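Local coordinates for phosphoenolpyruvate-protein phosphotransferase (Acinetobacter sp., PDB 3CI6) that probably transfers the phosphoryl group of phosphoenolpyruvate to a histidine of a partner protein, the chain here being its GAF domain, at residues Val16-Ser21 / Leu29-Asn34. Numbering follows the deposited sequence. Where two conformers were deposited one is given.
Sequences VQEINS and LDIMVN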
ATOM      1  N   VAL B  16       6.108   4.335   4.313  1.00  7.34           N
ATOM      2  CA  VAL B  16       4.818   3.676   4.504  1.00  7.94           C
ATOM      3  C   VAL B  16       4.280   3.897   5.939  1.00  8.35           C
ATOM      4  O   VAL B  16       3.096   4.179   6.163  1.00  8.09           O
ATOM      5  CB  VAL B  16       4.919   2.187   4.148  1.00  9.21           C
ATOM      6  CG1 VAL B  16       3.763   1.417   4.725  1.00 12.06           C
ATOM      7  CG2 VAL B  16       5.028   2.005   2.661  1.00  8.96           C
ATOM      8  N   GLN B  17       5.172   3.836   6.919  1.00  8.45           N
ATOM      9  CA  GLN B  17       4.774   4.016   8.317  1.00  9.28           C
ATOM     10  C   GLN B  17       4.361   5.445   8.588  1.00  8.56           C
ATOM     11  O   GLN B  17       3.363   5.666   9.257  1.00  9.95           O
ATOM     12  CB  GLN B  17       5.854   3.488   9.266  1.00  9.65           C
ATOM     13  CG  GLN B  17       5.925   1.960   9.124  1.00 12.04           C
ATOM     14  CD  GLN B  17       6.455   1.218  10.297  1.00 16.06           C
ATOM     15  OE1 GLN B  17       7.675   1.017  10.418  1.00 18.23           O
ATOM     16  NE2 GLN B  17       5.533   0.735  11.157  1.00 21.21           N
ATOM     17  N   GLU B  18       5.064   6.404   8.008  1.00  8.54           N
ATOM     18  CA  GLU B  18       4.680   7.798   8.191  1.00 10.25           C
ATOM     19  C   GLU B  18       3.337   8.067   7.526  1.00 10.59           C
ATOM     20  O   GLU B  18       2.479   8.752   8.119  1.00 11.91           O
ATOM     21  CB  GLU B  18       5.768   8.727   7.663  1.00 10.29           C
ATOM     22  CG  GLU B  18       5.602  10.166   8.131  1.00 12.19           C
ATOM     23  CD  GLU B  18       6.624  11.134   7.546  1.00 13.27           C
ATOM     24  OE1 GLU B  18       7.524  10.738   6.777  1.00 16.88           O
ATOM     25  OE2 GLU B  18       6.489  12.334   7.875  1.00 18.51           O
ATOM     26  N   ILE B  19       3.104   7.535   6.333  1.00 10.24           N
ATOM     27  CA  ILE B  19       1.778   7.697   5.694  1.00 11.16           C
ATOM     28  C   ILE B  19       0.688   7.002   6.527  1.00 11.17           C
ATOM     29  O   ILE B  19      -0.426   7.520   6.727  1.00 11.62           O
ATOM     30  CB  ILE B  19       1.780   7.167   4.259  1.00 11.05           C
ATOM     31  CG1 ILE B  19       2.683   8.005   3.363  1.00 10.91           C
ATOM     32  CG2 ILE B  19       0.362   7.149   3.680  1.00 10.18           C
ATOM     33  CD1 ILE B  19       2.985   7.372   2.010  1.00 13.26           C
ATOM     34  N   ASN B  20       0.998   5.803   7.013  1.00  9.40           N
ATOM     35  CA  ASN B  20       0.022   4.978   7.690  1.00 10.84           C
ATOM     36  C   ASN B  20      -0.490   5.636   8.955  1.00 11.17           C
ATOM     37  O   ASN B  20      -1.704   5.551   9.226  1.00 10.88           O
ATOM     38  CB  ASN B  20       0.611   3.590   7.904  1.00  9.75           C
ATOM     39  CG  ASN B  20      -0.346   2.654   8.552  1.00 11.96           C
ATOM     40  OD1 ASN B  20      -0.145   2.276   9.710  1.00 12.52           O
ATOM     41  ND2 ASN B  20      -1.418   2.279   7.846  1.00  9.94           N
ATOM     42  N   SER B  21       0.388   6.362   9.658  0.50 10.73           N
ATOM     43  CA  SER B  21       0.081   7.024  10.937  0.50 11.27           C
ATOM     44  C   SER B  21      -0.303   8.486  10.778  0.50 10.64           C
ATOM     45  O   SER B  21      -0.369   9.230  11.767  0.50  9.87           O
ATOM     46  CB  SER B  21       1.293   6.981  11.851  0.50 11.86           C
ATOM     47  OG  SER B  21       1.613   5.655  12.194  0.50 13.00           O
ATOM     48  N   LEU B  29      -0.947  12.535   1.430  1.00  5.82           N
ATOM     49  CA  LEU B  29      -0.521  12.937   0.085  1.00  6.39           C
ATOM     50  C   LEU B  29       0.751  13.785   0.139  1.00  6.66           C
ATOM     51  O   LEU B  29       1.657  13.616  -0.694  1.00  7.92           O
ATOM     52  CB  LEU B  29      -1.632  13.703  -0.633  1.00  6.87           C
ATOM     53  CG  LEU B  29      -2.932  12.942  -0.852  1.00  7.30           C
ATOM     54  CD1 LEU B  29      -4.003  13.874  -1.462  1.00  9.98           C
ATOM     55  CD2 LEU B  29      -2.716  11.678  -1.727  1.00 10.20           C
ATOM     56  N   ASP B  30       0.790  14.697   1.106  1.00  7.44           N
ATOM     57  CA  ASP B  30       1.920  15.604   1.253  1.00  8.07           C
ATOM     58  C   ASP B  30       3.158  14.815   1.637  1.00  7.11           C
ATOM     59  O   ASP B  30       4.266  15.035   1.102  1.00  7.40           O
ATOM     60  CB  ASP B  30       1.587  16.669   2.305  1.00  8.64           C
ATOM     61  CG  ASP B  30       2.703  17.678   2.530  1.00 12.35           C
ATOM     62  OD1 ASP B  30       3.102  18.334   1.547  1.00 19.23           O
ATOM     63  OD2 ASP B  30       3.076  17.852   3.722  1.00 20.45           O
ATOM     64  N   ILE B  31       2.999  13.891   2.592  1.00  6.75           N
ATOM     65  CA  ILE B  31       4.126  13.035   2.994  1.00  7.25           C
ATOM     66  C   ILE B  31       4.613  12.248   1.813  1.00  7.50           C
ATOM     67  O   ILE B  31       5.814  12.165   1.556  1.00  6.75           O
ATOM     68  CB  ILE B  31       3.695  12.069   4.105  1.00  7.12           C
ATOM     69  CG1 ILE B  31       3.502  12.832   5.402  1.00  8.32           C
ATOM     70  CG2 ILE B  31       4.744  11.018   4.339  1.00  7.96           C
ATOM     71  CD1 ILE B  31       2.573  12.073   6.413  1.00  9.94           C
HETATM   72  N   MSE B  32       3.695  11.648   1.065  0.50  8.99           N
HETATM   73  CA  MSE B  32       4.143  10.804  -0.040  0.50 10.82           C
HETATM   74  C   MSE B  32       4.920  11.581  -1.101  0.50  8.97           C
HETATM   75  O   MSE B  32       5.994  11.148  -1.514  0.50  8.36           O
HETATM   76  CB  MSE B  32       3.000  10.071  -0.707  0.50 11.27           C
HETATM   77  CG  MSE B  32       3.502   9.032  -1.690  0.50 11.85           C
HETATM   78 SE   MSE B  32       2.024   8.096  -2.404  0.50 23.67          SE
HETATM   79  CE  MSE B  32       1.097   9.649  -3.206  0.60  6.72           C
ATOM     80  N   VAL B  33       4.402  12.709  -1.562  1.00  7.27           N
ATOM     81  CA  VAL B  33       5.122  13.417  -2.665  1.00  7.80           C
ATOM     82  C   VAL B  33       6.489  13.910  -2.216  1.00  7.91           C
ATOM     83  O   VAL B  33       7.473  13.872  -2.969  1.00  7.87           O
ATOM     84  CB  VAL B  33       4.299  14.535  -3.352  1.00  7.96           C
ATOM     85  CG1 VAL B  33       3.052  13.933  -3.976  1.00  9.70           C
ATOM     86  CG2 VAL B  33       4.016  15.680  -2.422  1.00  7.85           C
ATOM     87  N   ASN B  34       6.595  14.403  -0.993  1.00  6.55           N
ATOM     88  CA  ASN B  34       7.865  14.948  -0.514  1.00  6.70           C
ATOM     89  C   ASN B  34       8.860  13.831  -0.250  1.00  6.34           C
ATOM     90  O   ASN B  34      10.032  13.946  -0.593  1.00  7.23           O
ATOM     91  CB  ASN B  34       7.611  15.802   0.710  1.00  6.42           C
ATOM     92  CG  ASN B  34       7.093  17.164   0.324  1.00  7.82           C
ATOM     93  OD1 ASN B  34       7.876  18.023  -0.124  1.00 10.64           O
ATOM     94  ND2 ASN B  34       5.783  17.356   0.393  1.00  9.52           N
TER
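Ile19 and Ile31 have the nearest CA atoms across the two segments, 6.4 Å apart, where helices 7-20 and 25-40 pack nearly antiparallel: the local axes come to 9.3 Å at 163°. The two form a helical hairpin joined by a short turn. Ile31 gives the largest share of the contact. Its CB points at the opposing helix, and its branches fit against Glu18 and Ile19. The methyl CG2 of Ile31 lies 3.8 Å from CG1 of Ile19, and these two side chains run past each other in opposite directions. The same CG2 is 3.7 Å from CD of Glu18. The methyl CD1 of Ile31 reaches the backbone, 3.7 Å from the carbonyl O of Glu18. A chi1 of -165° swings CG of Glu18 away from the backbone N, and the straight chain beyond lays its methylenes and carboxylate across Ile31. Deeper in, Ile19 CD1 sits 3.8 Å from CB of selenomethionine Met32, and the rest of Met32 turns away. Helix 7-20 packs on helix 144-167 as well as on helix 25-40, with Ile19 touching Gln156, and it meets the second subunit, where Asn20 ND2 bonds to Met123 O of that subunit. Helix 25-40 in turn packs on the sheet of the GAF domain, through Leu29 and Val33 on strands 44-51 and 56-63, and on helix 144-167, where Met32 touches Leu157. Between the two segments the contact is one of dispersion and shape, with 221 Å² buried in all. Just beyond it, Gln35 NE2, one turn after Ile31, donates a hydrogen bond to Glu18 OE1, which ties the carboxylate to the second helix and probably helps keep it over Ile31.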